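Local coordinates for 3-oxoacyl-[acyl-carrier-protein] synthase 2 (Rickettsia rickettsii, PDB 4JGA) that probably catalyses the decarboxylative condensation of malonyl-ACP with acyl-ACP that lengthens the acyl chain in bacterial fatty acid synthesis, at residues 357-361 / 372-376; 379-385 / 407-413; 26-31 / 64-68; 413-417 / 428-433; 92-98 / 211-215. All coordinates share one frame; numbering follows the deposited sequence.

Contact 1 of 5, residues 357-361 / 372-376; sequences TKSSI and EFIFS. With K (potassium ion), chain C.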
# COMPACT_ATOMS: atom_id res chain seq x y z
N THR A 357 5.53 -3.00 23.92
CA THR A 357 6.96 -3.08 23.66
C THR A 357 7.50 -1.80 23.02
O THR A 357 8.70 -1.67 22.84
CB THR A 357 7.26 -4.29 22.76
OG1 THR A 357 6.31 -4.36 21.69
CG2 THR A 357 7.20 -5.54 23.58
N LYS A 358 6.62 -0.85 22.68
CA LYS A 358 7.09 0.46 22.22
C LYS A 358 7.78 1.19 23.38
O LYS A 358 8.51 2.13 23.16
CB LYS A 358 5.94 1.30 21.70
CG LYS A 358 5.26 0.75 20.45
CD LYS A 358 4.36 1.81 19.82
CE LYS A 358 3.77 1.41 18.48
NZ LYS A 358 2.95 0.19 18.60
N SER A 359 7.50 0.74 24.61
CA SER A 359 8.22 1.20 25.80
C SER A 359 9.73 0.97 25.68
O SER A 359 10.52 1.67 26.33
CB SER A 359 7.68 0.50 27.07
OG SER A 359 8.05 -0.85 27.14
N SER A 360 10.13 -0.01 24.86
CA SER A 360 11.54 -0.32 24.67
C SER A 360 12.12 0.21 23.36
O SER A 360 13.22 0.77 23.36
CB SER A 360 11.81 -1.81 24.74
OG SER A 360 13.00 -2.10 24.06
N ILE A 361 11.42 0.02 22.26
CA ILE A 361 11.98 0.37 20.94
C ILE A 361 11.36 1.56 20.26
O ILE A 361 11.76 1.93 19.15
CB ILE A 361 11.94 -0.82 19.96
CG1 ILE A 361 10.52 -1.32 19.69
CG2 ILE A 361 12.80 -1.97 20.49
CD1 ILE A 361 10.43 -2.36 18.58
N GLU A 372 5.73 -6.26 16.31
CA GLU A 372 4.99 -6.63 17.49
C GLU A 372 4.27 -7.99 17.34
O GLU A 372 4.09 -8.72 18.33
CB GLU A 372 4.01 -5.52 17.83
CG GLU A 372 4.74 -4.33 18.45
CD GLU A 372 4.03 -2.99 18.28
OE1 GLU A 372 2.78 -3.01 18.04
OE2 GLU A 372 4.71 -1.93 18.41
N PHE A 373 3.86 -8.31 16.13
CA PHE A 373 3.35 -9.64 15.79
C PHE A 373 4.40 -10.72 16.08
O PHE A 373 4.09 -11.77 16.62
CB PHE A 373 2.93 -9.67 14.32
CG PHE A 373 2.42 -11.01 13.85
CD1 PHE A 373 3.29 -11.95 13.34
CD2 PHE A 373 1.07 -11.32 13.93
CE1 PHE A 373 2.84 -13.19 12.90
CE2 PHE A 373 0.60 -12.55 13.49
CZ PHE A 373 1.49 -13.50 12.96
N ILE A 374 5.64 -10.45 15.70
CA ILE A 374 6.75 -11.33 16.02
C ILE A 374 6.97 -11.49 17.53
O ILE A 374 7.09 -12.62 18.04
CB ILE A 374 8.01 -10.87 15.28
CG1 ILE A 374 7.82 -11.10 13.77
CG2 ILE A 374 9.24 -11.61 15.79
CD1 ILE A 374 8.81 -10.41 12.85
N PHE A 375 6.99 -10.37 18.26
CA PHE A 375 7.10 -10.43 19.73
C PHE A 375 5.99 -11.28 20.32
O PHE A 375 6.22 -12.04 21.27
CB PHE A 375 7.10 -9.04 20.38
CG PHE A 375 8.28 -8.18 20.02
CD1 PHE A 375 9.48 -8.71 19.60
CD2 PHE A 375 8.19 -6.79 20.13
CE1 PHE A 375 10.55 -7.90 19.31
CE2 PHE A 375 9.26 -5.96 19.82
CZ PHE A 375 10.45 -6.52 19.42
N SER A 376 4.79 -11.17 19.72
CA SER A 376 3.62 -11.92 20.17
C SER A 376 3.80 -13.44 20.00
O SER A 376 3.51 -14.22 20.93
CB SER A 376 2.36 -11.42 19.45
OG SER A 376 2.06 -10.05 19.78
K K C . 0.79 -4.41 19.05
O HOH W 1 7.03 -2.50 19.96

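Contact 2 of 5, residues 379-385 / 407-413; sequences AIRDQIA and AKKTKID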
# COMPACT_ATOMS: atom_id res chain seq x y z
N ALA A 379 6.36 -14.54 22.59
CA ALA A 379 5.77 -14.66 23.92
C ALA A 379 5.14 -16.05 24.12
O ALA A 379 5.19 -16.62 25.21
CB ALA A 379 4.73 -13.58 24.16
N ILE A 380 4.56 -16.57 23.04
CA ILE A 380 4.02 -17.93 23.06
C ILE A 380 5.16 -18.93 23.13
O ILE A 380 5.12 -19.86 23.93
CB ILE A 380 3.18 -18.24 21.81
CG1 ILE A 380 1.84 -17.53 21.90
CG2 ILE A 380 2.95 -19.73 21.65
CD1 ILE A 380 1.10 -17.44 20.57
N ARG A 381 6.17 -18.75 22.27
CA ARG A 381 7.31 -19.70 22.28
C ARG A 381 7.96 -19.80 23.67
O ARG A 381 8.25 -20.91 24.13
CB ARG A 381 8.38 -19.33 21.25
CG ARG A 381 9.41 -20.45 21.07
CD ARG A 381 10.65 -20.02 20.31
NE ARG A 381 11.42 -19.07 21.10
CZ ARG A 381 12.43 -18.33 20.63
NH1 ARG A 381 12.84 -18.45 19.38
NH2 ARG A 381 13.03 -17.48 21.44
N ASP A 382 8.16 -18.65 24.33
CA ASP A 382 8.92 -18.61 25.57
C ASP A 382 8.05 -18.42 26.81
O ASP A 382 8.57 -18.32 27.91
CB ASP A 382 10.01 -17.54 25.51
CG ASP A 382 11.07 -17.86 24.45
OD1 ASP A 382 11.12 -19.00 23.94
OD2 ASP A 382 11.84 -16.93 24.09
N GLN A 383 6.72 -18.41 26.64
CA GLN A 383 5.80 -18.32 27.78
C GLN A 383 6.23 -17.17 28.69
O GLN A 383 6.42 -17.30 29.90
CB GLN A 383 5.73 -19.64 28.53
CG GLN A 383 5.21 -20.79 27.69
CD GLN A 383 3.74 -20.61 27.31
OE1 GLN A 383 2.85 -20.75 28.15
NE2 GLN A 383 3.49 -20.28 26.05
N ILE A 384 6.36 -16.01 28.06
CA ILE A 384 6.73 -14.82 28.77
C ILE A 384 6.16 -13.59 28.09
O ILE A 384 6.15 -13.49 26.87
CB ILE A 384 8.26 -14.73 28.94
CG1 ILE A 384 8.62 -13.62 29.91
CG2 ILE A 384 8.96 -14.50 27.63
CD1 ILE A 384 10.04 -13.73 30.41
N ALA A 385 5.67 -12.67 28.91
CA ALA A 385 5.15 -11.41 28.46
C ALA A 385 6.23 -10.36 28.67
O ALA A 385 6.75 -10.22 29.78
CB ALA A 385 3.92 -11.05 29.28
N ALA A 407 9.60 -8.22 32.82
CA ALA A 407 8.93 -9.32 32.14
C ALA A 407 8.26 -10.30 33.12
O ALA A 407 8.71 -10.46 34.24
CB ALA A 407 9.94 -10.07 31.28
N LYS A 408 7.20 -10.97 32.67
CA LYS A 408 6.50 -11.90 33.55
C LYS A 408 6.18 -13.21 32.84
O LYS A 408 5.55 -13.23 31.77
CB LYS A 408 5.22 -11.22 33.97
CG LYS A 408 4.51 -11.87 35.12
CD LYS A 408 3.49 -10.88 35.62
CE LYS A 408 2.86 -11.33 36.91
NZ LYS A 408 2.21 -10.13 37.49
N LYS A 409 6.66 -14.31 33.40
CA LYS A 409 6.38 -15.59 32.82
C LYS A 409 4.94 -15.95 33.17
O LYS A 409 4.51 -15.79 34.31
CB LYS A 409 7.36 -16.68 33.30
CG LYS A 409 8.81 -16.53 32.84
CD LYS A 409 9.59 -17.85 32.99
CE LYS A 409 9.18 -19.04 32.09
NZ LYS A 409 8.65 -18.69 30.74
N THR A 410 4.21 -16.46 32.20
CA THR A 410 2.85 -16.96 32.46
C THR A 410 2.40 -17.88 31.32
O THR A 410 3.09 -17.99 30.29
CB THR A 410 1.85 -15.80 32.66
OG1 THR A 410 0.61 -16.31 33.14
CG2 THR A 410 1.62 -15.06 31.39
N LYS A 411 1.25 -18.53 31.51
CA LYS A 411 0.67 -19.35 30.46
C LYS A 411 0.18 -18.46 29.32
O LYS A 411 -0.68 -17.60 29.54
CB LYS A 411 -0.48 -20.21 30.98
CG LYS A 411 -1.07 -21.15 29.93
CD LYS A 411 -2.57 -21.35 30.13
CE LYS A 411 -3.42 -20.09 29.89
NZ LYS A 411 -4.46 -20.25 28.81
N ILE A 412 0.73 -18.68 28.12
CA ILE A 412 0.38 -17.92 26.93
C ILE A 412 0.11 -18.82 25.72
O ILE A 412 1.03 -19.31 25.06
CB ILE A 412 1.45 -16.89 26.54
CG1 ILE A 412 1.75 -15.97 27.73
CG2 ILE A 412 0.95 -16.04 25.36
CD1 ILE A 412 2.78 -14.89 27.42
N ASP A 413 -1.18 -19.04 25.45
CA ASP A 413 -1.63 -19.87 24.35
C ASP A 413 -2.33 -19.03 23.28
O ASP A 413 -2.39 -19.44 22.14
CB ASP A 413 -2.58 -20.95 24.85
CG ASP A 413 -1.85 -22.05 25.64
OD1 ASP A 413 -0.64 -22.27 25.45
OD2 ASP A 413 -2.50 -22.67 26.47
O HOH W 2 0.97 -22.84 27.77

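Contact 3 of 5, residues 26-31 / 64-68; sequences VTPVGL and GLIDN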
# COMPACT_ATOMS: atom_id res chain seq x y z
N VAL A 26 14.79 -6.50 12.44
CA VAL A 26 15.81 -5.48 12.62
C VAL A 26 15.19 -4.38 13.47
O VAL A 26 14.24 -3.73 13.04
CB VAL A 26 16.30 -4.88 11.31
CG1 VAL A 26 17.35 -3.81 11.55
CG2 VAL A 26 16.87 -5.98 10.43
N THR A 27 15.69 -4.23 14.69
CA THR A 27 15.07 -3.31 15.65
C THR A 27 16.12 -2.49 16.41
O THR A 27 17.31 -2.78 16.35
CB THR A 27 14.20 -4.06 16.69
OG1 THR A 27 15.04 -4.64 17.70
CG2 THR A 27 13.29 -5.13 16.02
N PRO A 28 15.69 -1.43 17.08
CA PRO A 28 16.60 -0.64 17.88
C PRO A 28 17.26 -1.41 19.06
O PRO A 28 18.17 -0.88 19.68
CB PRO A 28 15.70 0.46 18.42
CG PRO A 28 14.69 0.64 17.37
CD PRO A 28 14.40 -0.75 16.91
N VAL A 29 16.82 -2.63 19.35
CA VAL A 29 17.53 -3.45 20.33
C VAL A 29 18.10 -4.75 19.76
O VAL A 29 18.45 -5.64 20.51
CB VAL A 29 16.68 -3.72 21.56
CG1 VAL A 29 16.35 -2.41 22.25
CG2 VAL A 29 15.41 -4.47 21.20
N GLY A 30 18.29 -4.84 18.45
CA GLY A 30 18.94 -6.02 17.89
C GLY A 30 18.83 -6.13 16.37
O GLY A 30 17.82 -5.72 15.79
N LEU A 31 19.84 -6.72 15.75
CA LEU A 31 19.92 -6.86 14.28
C LEU A 31 19.29 -8.16 13.77
O LEU A 31 19.28 -8.40 12.58
CB LEU A 31 21.39 -6.79 13.83
CG LEU A 31 22.14 -5.54 14.25
CD1 LEU A 31 23.57 -5.56 13.73
CD2 LEU A 31 21.42 -4.30 13.77
N GLY A 64 14.25 5.63 18.51
CA GLY A 64 14.64 4.22 18.47
C GLY A 64 15.43 3.96 17.20
O GLY A 64 14.87 3.94 16.10
N LEU A 65 16.72 3.76 17.35
CA LEU A 65 17.62 3.70 16.21
C LEU A 65 18.39 2.40 16.15
O LEU A 65 18.83 1.84 17.17
CB LEU A 65 18.60 4.87 16.26
CG LEU A 65 17.98 6.27 16.14
CD1 LEU A 65 19.00 7.33 16.56
CD2 LEU A 65 17.47 6.54 14.71
N ILE A 66 18.55 1.93 14.92
CA ILE A 66 19.30 0.72 14.61
C ILE A 66 20.77 1.05 14.90
O ILE A 66 21.27 2.08 14.47
CB ILE A 66 19.15 0.34 13.11
CG1 ILE A 66 17.69 0.06 12.71
CG2 ILE A 66 20.00 -0.86 12.77
CD1 ILE A 66 16.96 -0.88 13.63
N ASP A 67 21.46 0.14 15.58
CA ASP A 67 22.89 0.30 15.79
C ASP A 67 23.61 0.49 14.43
O ASP A 67 23.44 -0.31 13.51
CB ASP A 67 23.44 -0.93 16.50
CG ASP A 67 24.94 -0.83 16.76
OD1 ASP A 67 25.60 0.16 16.43
OD2 ASP A 67 25.49 -1.80 17.28
N ASN A 68 24.43 1.52 14.31
CA ASN A 68 25.24 1.67 13.11
C ASN A 68 26.73 1.89 13.44
O ASN A 68 27.45 2.55 12.70
CB ASN A 68 24.69 2.82 12.27
CG ASN A 68 24.81 4.14 12.99
OD1 ASN A 68 24.84 4.21 14.24
ND2 ASN A 68 24.93 5.22 12.22
O HOH W 3 20.09 -2.14 16.62

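Contact 4 of 5, residues 413-417 / 428-433; sequences DYVLS and SLVIKS. With K (potassium ion), chain C.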
# COMPACT_ATOMS: atom_id res chain seq x y z
N ASP A 413 -1.18 -19.04 25.45
CA ASP A 413 -1.63 -19.87 24.35
C ASP A 413 -2.33 -19.03 23.28
O ASP A 413 -2.39 -19.44 22.14
CB ASP A 413 -2.58 -20.95 24.85
CG ASP A 413 -1.85 -22.05 25.64
OD1 ASP A 413 -0.64 -22.27 25.45
OD2 ASP A 413 -2.50 -22.67 26.47
N TYR A 414 -2.93 -17.93 23.66
CA TYR A 414 -3.57 -17.06 22.71
C TYR A 414 -3.10 -15.64 22.96
O TYR A 414 -3.12 -15.16 24.10
CB TYR A 414 -5.08 -17.09 22.85
CG TYR A 414 -5.74 -18.39 22.47
CD1 TYR A 414 -5.84 -19.45 23.38
CD2 TYR A 414 -6.32 -18.54 21.22
CE1 TYR A 414 -6.49 -20.63 23.03
CE2 TYR A 414 -6.95 -19.72 20.87
CZ TYR A 414 -7.03 -20.74 21.76
OH TYR A 414 -7.66 -21.88 21.36
N VAL A 415 -2.74 -14.96 21.88
CA VAL A 415 -2.28 -13.58 21.95
C VAL A 415 -3.03 -12.69 20.96
O VAL A 415 -3.29 -13.10 19.83
CB VAL A 415 -0.79 -13.49 21.64
CG1 VAL A 415 -0.35 -12.02 21.61
CG2 VAL A 415 -0.00 -14.26 22.68
N LEU A 416 -3.39 -11.49 21.42
CA LEU A 416 -3.98 -10.45 20.61
C LEU A 416 -2.95 -9.32 20.46
O LEU A 416 -2.34 -8.89 21.45
CB LEU A 416 -5.25 -9.89 21.28
CG LEU A 416 -5.90 -8.64 20.68
CD1 LEU A 416 -6.56 -8.97 19.36
CD2 LEU A 416 -6.94 -8.06 21.61
N SER A 417 -2.78 -8.82 19.24
CA SER A 417 -1.88 -7.69 18.99
C SER A 417 -2.61 -6.61 18.17
O SER A 417 -3.18 -6.89 17.14
CB SER A 417 -0.62 -8.16 18.24
OG SER A 417 0.29 -7.09 18.04
N SER A 428 -6.20 -5.63 14.19
CA SER A 428 -5.91 -6.55 15.30
C SER A 428 -5.71 -7.96 14.76
O SER A 428 -6.44 -8.40 13.84
CB SER A 428 -7.04 -6.56 16.32
OG SER A 428 -7.11 -5.31 16.98
N LEU A 429 -4.72 -8.64 15.32
CA LEU A 429 -4.38 -9.98 14.93
C LEU A 429 -4.42 -10.91 16.16
O LEU A 429 -3.97 -10.51 17.24
CB LEU A 429 -3.00 -10.00 14.30
CG LEU A 429 -2.92 -9.34 12.91
CD1 LEU A 429 -1.45 -9.04 12.53
CD2 LEU A 429 -3.62 -10.19 11.86
N VAL A 430 -4.96 -12.10 15.98
CA VAL A 430 -4.95 -13.13 17.01
C VAL A 430 -4.13 -14.34 16.54
O VAL A 430 -4.33 -14.89 15.44
CB VAL A 430 -6.37 -13.61 17.39
CG1 VAL A 430 -6.30 -14.77 18.39
CG2 VAL A 430 -7.17 -12.47 17.95
N ILE A 431 -3.23 -14.78 17.42
CA ILE A 431 -2.37 -15.90 17.18
C ILE A 431 -2.59 -16.91 18.28
O ILE A 431 -2.79 -16.54 19.44
CB ILE A 431 -0.90 -15.49 17.29
CG1 ILE A 431 -0.57 -14.45 16.24
CG2 ILE A 431 0.01 -16.69 17.07
CD1 ILE A 431 0.82 -13.84 16.52
N LYS A 432 -2.51 -18.18 17.94
CA LYS A 432 -2.58 -19.19 18.96
C LYS A 432 -1.43 -20.17 18.85
O LYS A 432 -0.90 -20.41 17.79
CB LYS A 432 -3.96 -19.87 18.95
CG LYS A 432 -4.04 -21.09 18.10
CD LYS A 432 -5.34 -21.83 18.27
CE LYS A 432 -5.37 -22.98 17.29
NZ LYS A 432 -6.43 -23.98 17.57
N SER A 433 -1.06 -20.74 19.97
CA SER A 433 -0.13 -21.83 19.99
C SER A 433 -0.69 -22.99 19.19
O SER A 433 -1.89 -23.31 19.27
CB SER A 433 0.10 -22.29 21.43
OG SER A 433 0.55 -23.61 21.42
K K C . 0.79 -4.41 19.05
O HOH W 4 1.49 -23.73 24.08

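Contact 5 of 5, residues 92-98 / 211-215; sequences DKFIHYG and GAEAP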
# COMPACT_ATOMS: atom_id res chain seq x y z
N ASP A 92 16.41 3.11 -0.66
CA ASP A 92 16.18 3.73 0.63
C ASP A 92 16.40 2.70 1.76
O ASP A 92 16.17 1.49 1.59
CB ASP A 92 14.76 4.28 0.73
CG ASP A 92 14.56 5.18 1.94
OD1 ASP A 92 14.94 6.38 1.82
OD2 ASP A 92 14.09 4.68 3.00
N LYS A 93 16.83 3.19 2.90
CA LYS A 93 17.04 2.36 4.08
C LYS A 93 15.85 1.54 4.51
O LYS A 93 16.05 0.47 5.05
CB LYS A 93 17.51 3.20 5.26
CG LYS A 93 18.98 3.53 5.16
CD LYS A 93 19.32 4.82 5.87
CE LYS A 93 19.26 4.68 7.36
NZ LYS A 93 20.66 4.83 7.83
N PHE A 94 14.61 2.01 4.29
CA PHE A 94 13.46 1.16 4.63
C PHE A 94 13.57 -0.15 3.88
O PHE A 94 13.25 -1.19 4.43
CB PHE A 94 12.08 1.82 4.47
CG PHE A 94 11.48 1.71 3.09
CD1 PHE A 94 11.79 2.64 2.11
CD2 PHE A 94 10.59 0.69 2.78
CE1 PHE A 94 11.27 2.54 0.83
CE2 PHE A 94 10.08 0.58 1.51
CZ PHE A 94 10.40 1.51 0.54
N ILE A 95 14.09 -0.11 2.66
CA ILE A 95 14.27 -1.31 1.86
C ILE A 95 15.44 -2.16 2.42
O ILE A 95 15.34 -3.39 2.46
CB ILE A 95 14.43 -0.99 0.36
CG1 ILE A 95 13.08 -0.48 -0.17
CG2 ILE A 95 14.92 -2.22 -0.39
CD1 ILE A 95 13.11 0.17 -1.54
N HIS A 96 16.51 -1.51 2.87
CA HIS A 96 17.62 -2.23 3.46
C HIS A 96 17.11 -3.02 4.68
O HIS A 96 17.41 -4.19 4.82
CB HIS A 96 18.73 -1.33 3.95
CG HIS A 96 19.37 -0.47 2.90
ND1 HIS A 96 20.28 0.51 3.23
CD2 HIS A 96 19.18 -0.38 1.57
CE1 HIS A 96 20.68 1.13 2.13
NE2 HIS A 96 20.01 0.61 1.11
N TYR A 97 16.38 -2.36 5.56
CA TYR A 97 15.89 -3.00 6.76
C TYR A 97 14.91 -4.14 6.41
O TYR A 97 14.97 -5.21 6.99
CB TYR A 97 15.20 -2.00 7.68
CG TYR A 97 16.05 -0.85 8.16
CD1 TYR A 97 17.45 -0.94 8.25
CD2 TYR A 97 15.45 0.34 8.55
CE1 TYR A 97 18.22 0.12 8.72
CE2 TYR A 97 16.21 1.40 9.04
CZ TYR A 97 17.58 1.30 9.10
OH TYR A 97 18.28 2.37 9.58
N GLY A 98 14.02 -3.87 5.46
CA GLY A 98 13.01 -4.84 5.00
C GLY A 98 13.66 -6.08 4.41
O GLY A 98 13.28 -7.20 4.73
N GLY A 211 6.41 -5.33 7.54
CA GLY A 211 6.61 -3.90 7.38
C GLY A 211 8.01 -3.46 7.74
O GLY A 211 8.74 -4.12 8.52
N ALA A 212 8.38 -2.34 7.13
CA ALA A 212 9.68 -1.73 7.31
C ALA A 212 9.54 -0.20 7.26
O ALA A 212 8.73 0.34 6.50
CB ALA A 212 10.62 -2.22 6.23
N GLU A 213 10.37 0.50 8.02
CA GLU A 213 10.30 1.95 8.14
C GLU A 213 11.65 2.55 8.54
O GLU A 213 12.36 1.99 9.37
CB GLU A 213 9.25 2.35 9.16
CG GLU A 213 8.72 3.78 8.95
CD GLU A 213 7.58 3.85 7.97
OE1 GLU A 213 6.55 3.15 8.19
OE2 GLU A 213 7.72 4.63 6.98
N ALA A 214 11.99 3.66 7.89
CA ALA A 214 13.16 4.47 8.18
C ALA A 214 12.73 5.92 8.16
O ALA A 214 13.06 6.66 7.25
CB ALA A 214 14.27 4.21 7.17
N PRO A 215 11.97 6.34 9.18
CA PRO A 215 11.33 7.62 9.11
C PRO A 215 12.07 8.73 9.86
O PRO A 215 11.61 9.88 9.85
CB PRO A 215 10.04 7.35 9.83
CG PRO A 215 10.48 6.46 10.98
CD PRO A 215 11.60 5.63 10.41
O HOH W 5 13.56 6.98 4.65

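Contact 1 of 5, residues 357-361 / 372-376
Thr-357, leading into the short helix 358-361, faces Glu-372 on helix 368-382 with their CA atoms 7.4 Å apart, a gap bridged by side chains and one water. The carboxylate of Glu-372 divides its work between two cations. OE2 accepts from Lys-358 NZ at 2.8 Å on its syn lone pair, completing a salt bridge, while OE1 binds the potassium ion at 2.6 Å. The lysine chain runs at about a right angle to the glutamate, and its final bend (chi4 60°) turns NZ onto OE2; the same nitrogen also donates to His-326 O. Asn-324, Ala-325, Ser-417 and Asn-418 complete the potassium site, which thereby ties helix 368-382 to the central sheet of this thiolase-type condensing-enzyme fold. A water donates to Glu-372 OE2 at 2.8 Å and lies 2.6 Å from Thr-357 OG1, giving the carboxylate oxygen a second hydrogen bond. One turn further along, the ring of Phe-375 is met at its edge: Thr-357 OG1 comes within 3.4 Å of CD2, and Ile-361 CD1 within 4.0 Å of CE2. Ser-376 OG and Ser-376 N approach Glu-372 O from opposite faces of its carbonyl plane, OG at 2.8 Å.

Contact 2 of 5, residues 379-385 / 407-413
Ile-412 and Gln-383 have the largest shares of this contact, followed by Lys-409 at its outer margin. Together they join the C-terminal end of helix 368-382 to a returning chain, which pairs with the residues just beyond the helix in a short, weakly bonded antiparallel ladder, 384-385 with 408-409. As the backbone leaves the helix with positive phi at Gln-383, the side chain of that residue folds at its second torsion and lays its amide between the helix end and Ile-412. NE2 donates to Ile-380 O at 2.7 Å, in the plane of both groups, and to Ile-412 O at 2.8 Å; OE1 accepts from Ile-412 N at 3.0 Å, a nearly straight bond (171°) arriving from above its carbonyl plane. These bonds fix which way round the amide sits, and a water links OE1 to Asp-413 OD1. Ile-412 splits its branches: CD1 lies between the helix end and the strand after it, 3.7 Å from Ile-384 C and close to Ala-379, and CG2 packs 3.9 Å from Ile-380 CG1. Tyr-322 of the main sheet touches the same isoleucine. Lys-409 curls back at its third torsion (66°), and NZ donates to Gln-383 O at 2.8 Å from well above the carbonyl plane (56° out of it). In the ladder, Ala-385 and Lys-408 form the hydrogen-bonded pair, with Ala-385 N 2.9 Å from Lys-408 O and the reciprocal bond beside it. Ile-384 CD1 reaches Ala-407 CB at 3.8 Å.

Contact 3 of 5, residues 26-31 / 64-68
The type I beta turn from Thr-27 to Gly-30, which follows strand 18-26, packs against the loop leaving strand 62-64, and Ile-66 fills the join. Its chain folds inward, with CG1 beside the backbone N (chi1 -60°) and CD1 bent again at chi2 (-50°), so that CD1 rests on the turn backbone 3.3 Å from Thr-27 C. The same methyl lies 3.6 Å from Val-26 CG1, while the other branch, CG2, meets Leu-31 CD2 at 3.9 Å. Ile-66 is thus held by residues that precede, form and follow the turn, and Tyr-97 of helix 93-109 touches it too. Pro-28 presses its ring onto the backbone where strand 62-64 ends: CG comes within 3.4 Å of Gly-64 C, and Pro-28 CA makes a CA-H...O contact with Leu-65 O at 3.4 Å. Thr-27 OG1, also bonded to Ser-36, accepts from Val-29 N in an ST turn. No direct hydrogen bond crosses; a water donates to Thr-27 O and accepts from Asp-67 N, 2.9 Å from each. Through this isoleucine and proline, the tight turn joining strand 18-26 to helix 33-41 packs on residues 64-67, in the N-terminal half of the condensing-enzyme fold.

Contact 4 of 5, residues 413-417 / 428-433
With CG set beside its backbone N and opposite the carbonyl carbon (chi1 -68°), Tyr-414 lays its ring alongside the extended chain of Lys-432, both pointing the same way; the ring atom CD2 lies 3.5 Å from Lys-432 CB. Ser-417 is turned differently, OG anti to the backbone N (chi1 -177°), and this delivers the hydroxyl oxygen to the potassium ion at 2.9 Å. On the same face as Tyr-414, Leu-416 turns CD1 across to Val-430, 3.8 Å from its CG2, and to Ser-428, 3.9 Å from its CB. The backbones beneath run antiparallel at 165°. Val-415 with Ile-431 and Ser-417 with Leu-429 are the hydrogen-bonded pairs, Val-415 N lying 2.9 Å from Ile-431 O; Tyr-414 with Lys-432 and Leu-416 with Val-430 are the non-hydrogen-bonded ones. The ladder runs on past the strands through Ser-433 N to Asp-413 O at 2.9 Å, and there a water donates to Asp-413 OD1 and bonds Ser-433 OG. Val-415, Ser-417, Leu-429 and Ile-431 share the face packed by helix 368-382, whereas Leu-416 and Ser-428 touch Met-306 of helix 300-312. Flanked by strands 278-287 and 322-324 and covered by helices on both faces, this is a beta hairpin in the central sheet of the layered thiolase fold, with a metal ligand at Ser-417.

Contact 5 of 5, residues 92-98 / 211-215
Ala-212 begins the contact by setting its CB against the backbone of helix 93-109, 3.3 Å from Phe-94 O and 3.8 Å from Gly-98 CA. The absence of a side chain at Gly-98 lets strand and helix come this close. Glu-213 touches the helix with its main chain: its carbonyl oxygen lies in the plane of the Tyr-97 ring, at the edge, 3.6 Å from CD2. Its CB is directed away from the helix, and the carboxylate accepts from the backbone N atoms of Gly-129, Ile-130, Gly-131 and Gly-366. Ala-214 turns its CB back to the first turn of the helix, 3.6 Å from Phe-94 N and 3.9 Å from Tyr-97 CE2. Beside it, Asp-92 OD2 caps the helix through an almost straight bond from Phe-94 N (3.0 Å, 176°), and a water joins the two segments by donating both to this oxygen, at 2.9 Å, and to Ala-214 O, at 2.7 Å. Asp-92 OD1 accepts from Met-135 N. The axes of helix 93-98 and strand 211-213 run at 138°, so the helix slants over a strand lying between strands 122-127 and 257-265 of the main sheet, with Leu-164 of helix 163-172 also touching Ala-212.

Overall arrangement
Contacts 1, 3, 4 and 5 are buried, whereas contact 2 lies nearer the surface, its centre about 19 Å from the chain centre. Helix 368-382 serves contacts 1 and 2 and packs on the hairpin of contact 4 through Phe-373, Ser-376 and Ile-380; contacts 1 and 4 share the potassium ion, and contacts 2 and 4 share Asp-413. On the N-terminal side, contacts 3 and 5 meet at Tyr-97, which Val-26 also touches, and Pro-28 and Val-29 connect contact 3 to Ile-361. Contact 4 rests on backbone bonding, contact 2 on side-chain-to-backbone bonds, a short ladder and isoleucine packing, contact 1 on charge and metal, and contacts 3 and 5 on close packing with a bridging water.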